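Local coordinates for putative Fe-S biosynthesis protein (Lactobacillus acidophilus, PDB 2QGO) that is of unproven function but probably takes part in the biosynthesis of iron-sulphur clusters, at residues 64-67 with 73-76; 13-18 with 95-100; 25-30 with 60-65. One frame throughout, in Å; residues are numbered along the deposited sequence.

Overall arrangement
All three contacts belong to one mixed beta sheet and its covering elements. Contacts 1 and 3 are neighbours, their centres about 6 Å apart; they share V64 and K65, and strand 73-76 lies between strands 64-65 and 25-30 in the sheet. Contact 2, where helix 10-18 packs on strand 96-101, has its centre about 17 Å from that of contact 1 and 18 Å from that of contact 3. Contacts 2 and 3 lie on opposite sides of the chain's centre, yet they touch where L99 CD2 comes 4.1 Å from L28 CD2. Contact 2 brings an early helix onto a late strand, and the segments of contacts 1 and 3 lie between them in sequence.

Contact 1. Residues 64-67 with 73-76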
ATOM      1  N   VAL A  64      11.517  -5.009  -0.014  1.00 28.99           N
ATOM      2  CA  VAL A  64      10.842  -6.298  -0.035  1.00 28.96           C
ATOM      3  C   VAL A  64       9.637  -6.361  -0.963  1.00 29.32           C
ATOM      4  O   VAL A  64       8.665  -5.623  -0.803  1.00 29.03           O
ATOM      5  CB  VAL A  64      10.402  -6.696   1.375  1.00 28.97           C
ATOM      6  CG1 VAL A  64       9.862  -8.131   1.362  1.00 27.86           C
ATOM      7  CG2 VAL A  64      11.572  -6.555   2.332  1.00 29.48           C
ATOM      8  N   LYS A  65       9.703  -7.270  -1.927  1.00 28.90           N
ATOM      9  CA  LYS A  65       8.628  -7.423  -2.887  1.00 29.12           C
ATOM     10  C   LYS A  65       7.508  -8.299  -2.366  1.00 28.50           C
ATOM     11  O   LYS A  65       7.744  -9.317  -1.718  1.00 29.88           O
ATOM     12  CB  LYS A  65       9.163  -8.017  -4.189  1.00 29.87           C
ATOM     13  CG  LYS A  65      10.118  -7.099  -4.933  1.00 31.62           C
ATOM     14  CD  LYS A  65      10.620  -7.749  -6.214  1.00 32.95           C
ATOM     15  CE  LYS A  65      11.485  -6.787  -7.012  1.00 33.79           C
ATOM     16  NZ  LYS A  65      12.075  -7.449  -8.218  1.00 37.02           N
ATOM     17  N   ILE A  66       6.282  -7.875  -2.636  1.00 27.60           N
ATOM     18  CA  ILE A  66       5.118  -8.632  -2.246  1.00 25.85           C
ATOM     19  C   ILE A  66       4.691  -9.292  -3.542  1.00 26.67           C
ATOM     20  O   ILE A  66       4.291  -8.616  -4.490  1.00 26.57           O
ATOM     21  CB  ILE A  66       3.991  -7.721  -1.715  1.00 24.42           C
ATOM     22  CG1 ILE A  66       4.477  -6.974  -0.472  1.00 25.55           C
ATOM     23  CG2 ILE A  66       2.775  -8.560  -1.348  1.00 22.37           C
ATOM     24  CD1 ILE A  66       3.462  -5.995   0.113  1.00 23.41           C
ATOM     25  N   ALA A  67       4.811 -10.613  -3.584  1.00 26.40           N
ATOM     26  CA  ALA A  67       4.457 -11.373  -4.768  1.00 25.25           C
ATOM     27  C   ALA A  67       2.974 -11.276  -5.107  1.00 25.01           C
ATOM     28  O   ALA A  67       2.123 -11.212  -4.225  1.00 25.42           O
ATOM     29  CB  ALA A  67       4.855 -12.826  -4.581  1.00 25.42           C
ATOM     30  N   LYS A  73       3.785  -3.687  -9.092  1.00 23.64           N
ATOM     31  CA  LYS A  73       5.076  -3.472  -8.454  1.00 24.57           C
ATOM     32  C   LYS A  73       4.804  -2.950  -7.045  1.00 23.89           C
ATOM     33  O   LYS A  73       4.802  -1.743  -6.812  1.00 23.30           O
ATOM     34  CB  LYS A  73       5.891  -2.460  -9.257  1.00 25.42           C
ATOM     35  CG  LYS A  73       6.145  -2.915 -10.687  1.00 29.59           C
ATOM     36  CD  LYS A  73       6.821  -1.837 -11.508  1.00 33.58           C
ATOM     37  CE  LYS A  73       7.166  -2.354 -12.885  1.00 36.80           C
ATOM     38  NZ  LYS A  73       7.797  -1.292 -13.723  1.00 40.75           N
ATOM     39  N   ILE A  74       4.550  -3.876  -6.123  1.00 22.64           N
ATOM     40  CA  ILE A  74       4.243  -3.526  -4.740  1.00 23.42           C
ATOM     41  C   ILE A  74       5.324  -3.993  -3.778  1.00 24.17           C
ATOM     42  O   ILE A  74       5.780  -5.129  -3.842  1.00 26.02           O
ATOM     43  CB  ILE A  74       2.850  -4.097  -4.320  1.00 22.99           C
ATOM     44  CG1 ILE A  74       2.573  -3.788  -2.844  1.00 22.62           C
ATOM     45  CG2 ILE A  74       2.781  -5.600  -4.601  1.00 22.39           C
ATOM     46  CD1 ILE A  74       1.131  -4.031  -2.429  1.00 22.69           C
ATOM     47  N   TYR A  75       5.718  -3.099  -2.877  1.00 24.36           N
ATOM     48  CA  TYR A  75       6.781  -3.364  -1.908  1.00 24.22           C
ATOM     49  C   TYR A  75       6.390  -3.075  -0.462  1.00 23.89           C
ATOM     50  O   TYR A  75       5.316  -2.550  -0.183  1.00 20.60           O
ATOM     51  CB  TYR A  75       7.992  -2.491  -2.232  1.00 24.22           C
ATOM     52  CG  TYR A  75       8.619  -2.754  -3.579  1.00 26.49           C
ATOM     53  CD1 TYR A  75       9.819  -3.448  -3.678  1.00 26.83           C
ATOM     54  CD2 TYR A  75       8.019  -2.302  -4.756  1.00 27.54           C
ATOM     55  CE1 TYR A  75      10.416  -3.689  -4.915  1.00 27.99           C
ATOM     56  CE2 TYR A  75       8.610  -2.542  -6.012  1.00 26.64           C
ATOM     57  CZ  TYR A  75       9.814  -3.238  -6.078  1.00 27.73           C
ATOM     58  OH  TYR A  75      10.427  -3.491  -7.291  1.00 28.92           O
ATOM     59  N   THR A  76       7.304  -3.418   0.443  1.00 24.57           N
ATOM     60  CA  THR A  76       7.142  -3.169   1.868  1.00 24.92           C
ATOM     61  C   THR A  76       8.529  -3.242   2.510  1.00 25.79           C
ATOM     62  O   THR A  76       9.531  -3.383   1.811  1.00 23.75           O
ATOM     63  CB  THR A  76       6.199  -4.193   2.529  1.00 26.45           C
ATOM     64  OG1 THR A  76       5.794  -3.703   3.812  1.00 26.26           O
ATOM     65  CG2 THR A  76       6.890  -5.537   2.705  1.00 25.95           C
TER
HETATM   66  O   HOH W   1       5.865  -6.942  -6.261  1.00 39.07           O
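V64 and T76 pair side by side at the open end of an antiparallel beta hairpin, strand 64-65 with strand 73-76, on the outer margin of the mixed sheet. V64 O receives T76 N at 2.9 Å; the return bond, V64 N to T76 O, is weak. This is a hydrogen-bonded pair, and its side chains share one face: the methyl CG2 of T76 lies 3.9 Å from V64 CB. The threonine holds its OG1 anti to the backbone N (chi1 -165°), which leaves CG2 to meet the valine while the hydroxyl bonds to L28 O on the adjoining strand.

K65 and Y75 form the next, non-hydrogen-bonded pair, on the other face. Both side chains run the same way, and the extended lysine lies alongside the tyrosine, meeting it twice: K65 CG is 3.4 Å from Y75 CE1, and K65 CE passes 3.5 Å from Y75 OH. The aliphatic part of the lysine thus does the touching, and its approach to the ring is oblique.

Further along, I66 N reaches I74 O in a nearly straight bond (171° at the hydrogen). Here the two isoleucines cross, I66 CD1 meeting I74 CG1 and I66 CB meeting I74 CG2. With its CG1 anti to the backbone N (chi1 177°), I74 places CG2 against the backbone of I66. Both side chains are buried and also pack on L28, while I6 and F8 of strand 6-8 touch I66 and I74 respectively. A water lies within hydrogen-bonding distance of both carbonyls, 2.9 Å from I66 O and 3.0 Å from I74 O.

Contact 2. Residues 13-18 with 95-100; sequences VDYLKR and GSLSLS
L97, near the start of strand 96-101, meets Y15 and L16 of helix 10-18, packing the helix against the sheet. Just ahead of it, G95 lies in the short turn out of strand 88-93. S96 follows with its CB turned from the helix, and its hydroxyl lies weakly bonded between N93 O and G108 O, which must share its one proton.

At L97 the chain points its side chain toward the helix. The branch carbon L97 CG lies 3.9 Å from Y15 CE2, an oblique approach to the ring, and the two methyls divide along the same side of the tyrosine: L97 CD1 lies by Y15 CE2 and L97 CD2 by Y15 CD2, each at 4.1 Å. The tyrosine comes down to the leucine with its CG anti to the backbone N (chi1 177°), and its ring also stacks with that of Y92. L16 adds a looser touch, its CD2 standing 4.4 Å from L97 CD1.

Beyond L97 the strand leaves the helix behind. S98 pairs with D91 through the backbone, and the buried L99 packs instead on I6, M90 and L106.

Between helix and strand the meeting is wholly apolar, carbon against carbon and without directional bonds, and it probably contributes to seating the helix on the sheet together with Y92, I112 and F8.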
ATOM      1  N   VAL A  13      -8.689  -3.387  -8.404  1.00 25.60           N
ATOM      2  CA  VAL A  13      -7.925  -3.083  -9.612  1.00 26.24           C
ATOM      3  C   VAL A  13      -8.548  -1.904 -10.369  1.00 26.14           C
ATOM      4  O   VAL A  13      -7.848  -0.974 -10.779  1.00 25.03           O
ATOM      5  CB  VAL A  13      -7.864  -4.309 -10.559  1.00 27.87           C
ATOM      6  CG1 VAL A  13      -7.375  -3.883 -11.943  1.00 26.40           C
ATOM      7  CG2 VAL A  13      -6.944  -5.364  -9.974  1.00 26.17           C
ATOM      8  N   ASP A  14      -9.863  -1.949 -10.558  1.00 27.49           N
ATOM      9  CA  ASP A  14     -10.556  -0.868 -11.252  1.00 28.62           C
ATOM     10  C   ASP A  14     -10.316   0.449 -10.539  1.00 27.48           C
ATOM     11  O   ASP A  14      -9.998   1.459 -11.166  1.00 27.63           O
ATOM     12  CB  ASP A  14     -12.057  -1.126 -11.313  1.00 32.06           C
ATOM     13  CG  ASP A  14     -12.428  -2.126 -12.377  1.00 37.07           C
ATOM     14  OD1 ASP A  14     -11.568  -2.442 -13.236  1.00 40.37           O
ATOM     15  OD2 ASP A  14     -13.588  -2.592 -12.360  1.00 40.56           O
ATOM     16  N   TYR A  15     -10.467   0.429  -9.219  1.00 27.26           N
ATOM     17  CA  TYR A  15     -10.269   1.631  -8.424  1.00 27.66           C
ATOM     18  C   TYR A  15      -8.844   2.181  -8.588  1.00 26.83           C
ATOM     19  O   TYR A  15      -8.655   3.359  -8.892  1.00 26.03           O
ATOM     20  CB  TYR A  15     -10.567   1.332  -6.950  1.00 27.13           C
ATOM     21  CG  TYR A  15     -10.310   2.505  -6.030  1.00 27.60           C
ATOM     22  CD1 TYR A  15     -11.144   3.619  -6.033  1.00 27.79           C
ATOM     23  CD2 TYR A  15      -9.202   2.512  -5.184  1.00 28.22           C
ATOM     24  CE1 TYR A  15     -10.874   4.727  -5.208  1.00 28.62           C
ATOM     25  CE2 TYR A  15      -8.922   3.605  -4.363  1.00 28.54           C
ATOM     26  CZ  TYR A  15      -9.762   4.712  -4.380  1.00 28.54           C
ATOM     27  OH  TYR A  15      -9.460   5.794  -3.581  1.00 28.80           O
ATOM     28  N   LEU A  16      -7.845   1.331  -8.384  1.00 27.04           N
ATOM     29  CA  LEU A  16      -6.458   1.770  -8.524  1.00 27.26           C
ATOM     30  C   LEU A  16      -6.253   2.410  -9.894  1.00 27.93           C
ATOM     31  O   LEU A  16      -5.491   3.370 -10.032  1.00 25.47           O
ATOM     32  CB  LEU A  16      -5.503   0.590  -8.324  1.00 26.88           C
ATOM     33  CG  LEU A  16      -5.579  -0.025  -6.915  1.00 28.80           C
ATOM     34  CD1 LEU A  16      -4.692  -1.258  -6.818  1.00 30.63           C
ATOM     35  CD2 LEU A  16      -5.163   1.007  -5.889  1.00 28.15           C
ATOM     36  N   LYS A  17      -6.946   1.868 -10.897  1.00 28.33           N
ATOM     37  CA  LYS A  17      -6.889   2.385 -12.260  1.00 30.18           C
ATOM     38  C   LYS A  17      -7.536   3.771 -12.360  1.00 30.73           C
ATOM     39  O   LYS A  17      -6.978   4.673 -12.986  1.00 29.05           O
ATOM     40  CB  LYS A  17      -7.602   1.432 -13.220  1.00 31.80           C
ATOM     41  CG  LYS A  17      -6.731   0.332 -13.795  1.00 34.25           C
ATOM     42  CD  LYS A  17      -7.578  -0.660 -14.612  1.00 34.58           C
ATOM     43  CE  LYS A  17      -6.718  -1.758 -15.205  1.00 35.69           C
ATOM     44  NZ  LYS A  17      -7.511  -2.910 -15.764  1.00 37.52           N
ATOM     45  N   ARG A  18      -8.716   3.934 -11.760  1.00 30.60           N
ATOM     46  CA  ARG A  18      -9.410   5.225 -11.779  1.00 32.29           C
ATOM     47  C   ARG A  18      -8.544   6.289 -11.121  1.00 31.77           C
ATOM     48  O   ARG A  18      -8.675   7.474 -11.408  1.00 31.84           O
ATOM     49  CB  ARG A  18     -10.734   5.160 -11.011  1.00 33.28           C
ATOM     50  CG  ARG A  18     -11.757   4.191 -11.567  1.00 37.57           C
ATOM     51  CD  ARG A  18     -13.091   4.332 -10.825  1.00 39.51           C
ATOM     52  NE  ARG A  18     -13.698   3.033 -10.556  1.00 41.66           N
ATOM     53  CZ  ARG A  18     -13.723   2.453  -9.360  1.00 41.77           C
ATOM     54  NH1 ARG A  18     -13.183   3.056  -8.313  1.00 42.93           N
ATOM     55  NH2 ARG A  18     -14.278   1.262  -9.206  1.00 44.42           N
ATOM     56  N   GLY A  95     -16.915   2.483  -0.862  1.00 40.16           N
ATOM     57  CA  GLY A  95     -16.030   3.619  -1.049  1.00 38.27           C
ATOM     58  C   GLY A  95     -14.674   3.537  -0.369  1.00 37.27           C
ATOM     59  O   GLY A  95     -14.007   4.560  -0.195  1.00 37.45           O
ATOM     60  N   SER A  96     -14.240   2.342   0.014  1.00 36.36           N
ATOM     61  CA  SER A  96     -12.945   2.229   0.673  1.00 35.44           C
ATOM     62  C   SER A  96     -12.119   1.003   0.301  1.00 33.49           C
ATOM     63  O   SER A  96     -12.653  -0.049  -0.042  1.00 31.86           O
ATOM     64  CB  SER A  96     -13.144   2.265   2.188  1.00 37.20           C
ATOM     65  OG  SER A  96     -14.117   1.305   2.588  1.00 41.13           O
ATOM     66  N   LEU A  97     -10.801   1.160   0.361  1.00 32.47           N
ATOM     67  CA  LEU A  97      -9.880   0.064   0.085  1.00 30.81           C
ATOM     68  C   LEU A  97      -9.809  -0.727   1.380  1.00 29.84           C
ATOM     69  O   LEU A  97      -9.715  -0.143   2.454  1.00 29.31           O
ATOM     70  CB  LEU A  97      -8.480   0.590  -0.246  1.00 30.28           C
ATOM     71  CG  LEU A  97      -8.084   0.870  -1.698  1.00 31.46           C
ATOM     72  CD1 LEU A  97      -6.664   1.422  -1.726  1.00 29.85           C
ATOM     73  CD2 LEU A  97      -8.172  -0.414  -2.523  1.00 29.46           C
ATOM     74  N   SER A  98      -9.863  -2.047   1.285  1.00 29.01           N
ATOM     75  CA  SER A  98      -9.792  -2.882   2.472  1.00 28.60           C
ATOM     76  C   SER A  98      -8.751  -3.976   2.264  1.00 28.19           C
ATOM     77  O   SER A  98      -8.677  -4.582   1.193  1.00 29.33           O
ATOM     78  CB  SER A  98     -11.149  -3.518   2.750  1.00 30.61           C
ATOM     79  OG  SER A  98     -11.480  -4.441   1.724  1.00 36.21           O
ATOM     80  N   LEU A  99      -7.950  -4.219   3.294  1.00 27.13           N
ATOM     81  CA  LEU A  99      -6.909  -5.233   3.249  1.00 25.93           C
ATOM     82  C   LEU A  99      -7.225  -6.360   4.227  1.00 26.02           C
ATOM     83  O   LEU A  99      -7.609  -6.111   5.368  1.00 26.17           O
ATOM     84  CB  LEU A  99      -5.558  -4.616   3.601  1.00 24.94           C
ATOM     85  CG  LEU A  99      -4.377  -5.590   3.642  1.00 26.77           C
ATOM     86  CD1 LEU A  99      -4.022  -6.049   2.219  1.00 24.48           C
ATOM     87  CD2 LEU A  99      -3.192  -4.913   4.303  1.00 26.77           C
ATOM     88  N   SER A 100      -7.051  -7.598   3.774  1.00 25.86           N
ATOM     89  CA  SER A 100      -7.321  -8.766   4.601  1.00 27.17           C
ATOM     90  C   SER A 100      -6.383  -9.911   4.245  1.00 26.66           C
ATOM     91  O   SER A 100      -5.646  -9.845   3.265  1.00 25.07           O
ATOM     92  CB  SER A 100      -8.769  -9.226   4.406  1.00 27.86           C
ATOM     93  OG  SER A 100      -9.005  -9.614   3.057  1.00 30.43           O
TER

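Contact 3. Residues 25-30 with 60-65; sequences ILILIT and PDYPVK
I27 and I29, alternate residues of strand 25-30, present their side chains to the ring of Y62, which comes from the loop leading into strand 64-65. I27 sends its CG2 methyl over one face of the tyrosine, 4.0 Å from the ring centroid and 20° off the normal, in a CH-pi contact. With CG1 beside the backbone N (chi1 -61°), this methyl is left anti to it, and I27 CD1, at the end of the other branch, lies 4.1 Å from Y62 CD2. The intervening L28 faces the other way, packing on I52 and I74. I29 resumes the contact farther out on the ring: its CG2 lies 3.5 Å from Y62 CE1, approaching obliquely. Both isoleucines cross the tyrosine at about a right angle. With an alanine here instead of Y62, both methyls would probably lose the ring they rest on, and a gap would be likely between strand and loop. Through Y62 the loop covers strand 25-30 on the side of I27 and I29, with D80 of helix 78-81 touching both I29 and Y62, while strands 50-55 and 73-76 flank strand 25-30 in the sheet.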
ATOM      1  N   ILE A  25       4.866   2.429  -8.555  1.00 23.16           N
ATOM      2  CA  ILE A  25       5.580   1.676  -7.548  1.00 22.93           C
ATOM      3  C   ILE A  25       4.682   1.819  -6.325  1.00 22.64           C
ATOM      4  O   ILE A  25       4.417   2.934  -5.871  1.00 22.46           O
ATOM      5  CB  ILE A  25       6.958   2.299  -7.242  1.00 24.35           C
ATOM      6  CG1 ILE A  25       7.829   2.282  -8.503  1.00 25.31           C
ATOM      7  CG2 ILE A  25       7.620   1.560  -6.082  1.00 24.02           C
ATOM      8  CD1 ILE A  25       8.016   0.895  -9.121  1.00 27.76           C
ATOM      9  N   LEU A  26       4.187   0.706  -5.805  1.00 21.65           N
ATOM     10  CA  LEU A  26       3.312   0.767  -4.638  1.00 21.90           C
ATOM     11  C   LEU A  26       4.012   0.256  -3.392  1.00 22.23           C
ATOM     12  O   LEU A  26       4.738  -0.735  -3.435  1.00 22.40           O
ATOM     13  CB  LEU A  26       2.036  -0.043  -4.875  1.00 21.02           C
ATOM     14  CG  LEU A  26       1.196   0.395  -6.071  1.00 22.00           C
ATOM     15  CD1 LEU A  26      -0.014  -0.516  -6.186  1.00 23.30           C
ATOM     16  CD2 LEU A  26       0.764   1.860  -5.903  1.00 19.51           C
ATOM     17  N   ILE A  27       3.787   0.952  -2.286  1.00 21.10           N
ATOM     18  CA  ILE A  27       4.380   0.593  -1.010  1.00 23.12           C
ATOM     19  C   ILE A  27       3.278   0.406   0.020  1.00 23.82           C
ATOM     20  O   ILE A  27       2.562   1.349   0.348  1.00 24.18           O
ATOM     21  CB  ILE A  27       5.333   1.705  -0.518  1.00 24.94           C
ATOM     22  CG1 ILE A  27       6.466   1.897  -1.525  1.00 25.56           C
ATOM     23  CG2 ILE A  27       5.858   1.371   0.872  1.00 24.89           C
ATOM     24  CD1 ILE A  27       7.326   3.126  -1.256  1.00 28.65           C
ATOM     25  N   LEU A  28       3.138  -0.818   0.516  1.00 24.17           N
ATOM     26  CA  LEU A  28       2.131  -1.123   1.526  1.00 26.06           C
ATOM     27  C   LEU A  28       2.823  -1.086   2.879  1.00 27.29           C
ATOM     28  O   LEU A  28       3.803  -1.787   3.102  1.00 29.43           O
ATOM     29  CB  LEU A  28       1.532  -2.512   1.279  1.00 23.69           C
ATOM     30  CG  LEU A  28       0.569  -3.093   2.326  1.00 26.31           C
ATOM     31  CD1 LEU A  28      -0.653  -2.180   2.484  1.00 25.64           C
ATOM     32  CD2 LEU A  28       0.136  -4.507   1.890  1.00 25.13           C
ATOM     33  N   ILE A  29       2.328  -0.257   3.783  1.00 28.44           N
ATOM     34  CA  ILE A  29       2.940  -0.160   5.098  1.00 29.95           C
ATOM     35  C   ILE A  29       1.910   0.103   6.177  1.00 29.18           C
ATOM     36  O   ILE A  29       0.760   0.440   5.889  1.00 26.75           O
ATOM     37  CB  ILE A  29       3.964   0.975   5.139  1.00 30.46           C
ATOM     38  CG1 ILE A  29       3.268   2.291   4.809  1.00 31.84           C
ATOM     39  CG2 ILE A  29       5.086   0.700   4.155  1.00 33.02           C
ATOM     40  CD1 ILE A  29       4.120   3.504   5.045  1.00 37.12           C
ATOM     41  N   THR A  30       2.331  -0.070   7.425  1.00 30.44           N
ATOM     42  CA  THR A  30       1.455   0.193   8.555  1.00 32.89           C
ATOM     43  C   THR A  30       1.629   1.682   8.751  1.00 32.49           C
ATOM     44  O   THR A  30       2.669   2.240   8.411  1.00 34.33           O
ATOM     45  CB  THR A  30       1.930  -0.502   9.847  1.00 34.78           C
ATOM     46  OG1 THR A  30       3.160   0.098  10.271  1.00 37.57           O
ATOM     47  CG2 THR A  30       2.158  -1.983   9.619  1.00 35.67           C
ATOM     48  N   PRO A  60      14.605   2.620  -1.723  1.00 32.91           N
ATOM     49  CA  PRO A  60      15.472   1.619  -1.087  1.00 32.92           C
ATOM     50  C   PRO A  60      15.109   1.267   0.359  1.00 33.46           C
ATOM     51  O   PRO A  60      15.503   0.214   0.855  1.00 32.90           O
ATOM     52  CB  PRO A  60      16.875   2.225  -1.233  1.00 33.32           C
ATOM     53  CG  PRO A  60      16.614   3.706  -1.401  1.00 34.86           C
ATOM     54  CD  PRO A  60      15.396   3.727  -2.285  1.00 32.63           C
ATOM     55  N   ASP A  61      14.366   2.136   1.039  1.00 33.29           N
ATOM     56  CA  ASP A  61      13.946   1.846   2.412  1.00 33.86           C
ATOM     57  C   ASP A  61      12.835   0.786   2.418  1.00 32.87           C
ATOM     58  O   ASP A  61      12.473   0.260   3.474  1.00 33.65           O
ATOM     59  CB  ASP A  61      13.425   3.106   3.110  1.00 34.74           C
ATOM     60  CG  ASP A  61      14.542   4.007   3.619  1.00 37.87           C
ATOM     61  OD1 ASP A  61      15.739   3.673   3.420  1.00 36.40           O
ATOM     62  OD2 ASP A  61      14.216   5.057   4.228  1.00 39.09           O
ATOM     63  N   TYR A  62      12.295   0.481   1.241  1.00 30.44           N
ATOM     64  CA  TYR A  62      11.215  -0.507   1.113  1.00 29.48           C
ATOM     65  C   TYR A  62      11.537  -1.425  -0.062  1.00 30.05           C
ATOM     66  O   TYR A  62      10.895  -1.351  -1.111  1.00 29.37           O
ATOM     67  CB  TYR A  62       9.890   0.213   0.860  1.00 27.23           C
ATOM     68  CG  TYR A  62       9.479   1.130   1.988  1.00 28.00           C
ATOM     69  CD1 TYR A  62       8.845   0.632   3.122  1.00 26.96           C
ATOM     70  CD2 TYR A  62       9.762   2.491   1.939  1.00 28.44           C
ATOM     71  CE1 TYR A  62       8.506   1.468   4.188  1.00 28.56           C
ATOM     72  CE2 TYR A  62       9.426   3.337   2.999  1.00 28.80           C
ATOM     73  CZ  TYR A  62       8.800   2.815   4.119  1.00 29.25           C
ATOM     74  OH  TYR A  62       8.481   3.634   5.171  1.00 33.59           O
ATOM     75  N   PRO A  63      12.516  -2.328   0.117  1.00 30.19           N
ATOM     76  CA  PRO A  63      12.990  -3.281  -0.885  1.00 29.99           C
ATOM     77  C   PRO A  63      12.290  -4.622  -1.022  1.00 29.32           C
ATOM     78  O   PRO A  63      12.469  -5.307  -2.033  1.00 29.95           O
ATOM     79  CB  PRO A  63      14.435  -3.477  -0.470  1.00 31.04           C
ATOM     80  CG  PRO A  63      14.276  -3.613   1.018  1.00 29.83           C
ATOM     81  CD  PRO A  63      13.277  -2.496   1.372  1.00 29.10           C
ATOM     82  N   VAL A  64      11.517  -5.009  -0.014  1.00 28.99           N
ATOM     83  CA  VAL A  64      10.842  -6.298  -0.035  1.00 28.96           C
ATOM     84  C   VAL A  64       9.637  -6.361  -0.963  1.00 29.32           C
ATOM     85  O   VAL A  64       8.665  -5.623  -0.803  1.00 29.03           O
ATOM     86  CB  VAL A  64      10.402  -6.696   1.375  1.00 28.97           C
ATOM     87  CG1 VAL A  64       9.862  -8.131   1.362  1.00 27.86           C
ATOM     88  CG2 VAL A  64      11.572  -6.555   2.332  1.00 29.48           C
ATOM     89  N   LYS A  65       9.703  -7.270  -1.927  1.00 28.90           N
ATOM     90  CA  LYS A  65       8.628  -7.423  -2.887  1.00 29.12           C
ATOM     91  C   LYS A  65       7.508  -8.299  -2.366  1.00 28.50           C
ATOM     92  O   LYS A  65       7.744  -9.317  -1.718  1.00 29.88           O
ATOM     93  CB  LYS A  65       9.163  -8.017  -4.189  1.00 29.87           C
ATOM     94  CG  LYS A  65      10.118  -7.099  -4.933  1.00 31.62           C
ATOM     95  CD  LYS A  65      10.620  -7.749  -6.214  1.00 32.95           C
ATOM     96  CE  LYS A  65      11.485  -6.787  -7.012  1.00 33.79           C
ATOM     97  NZ  LYS A  65      12.075  -7.449  -8.218  1.00 37.02           N
TER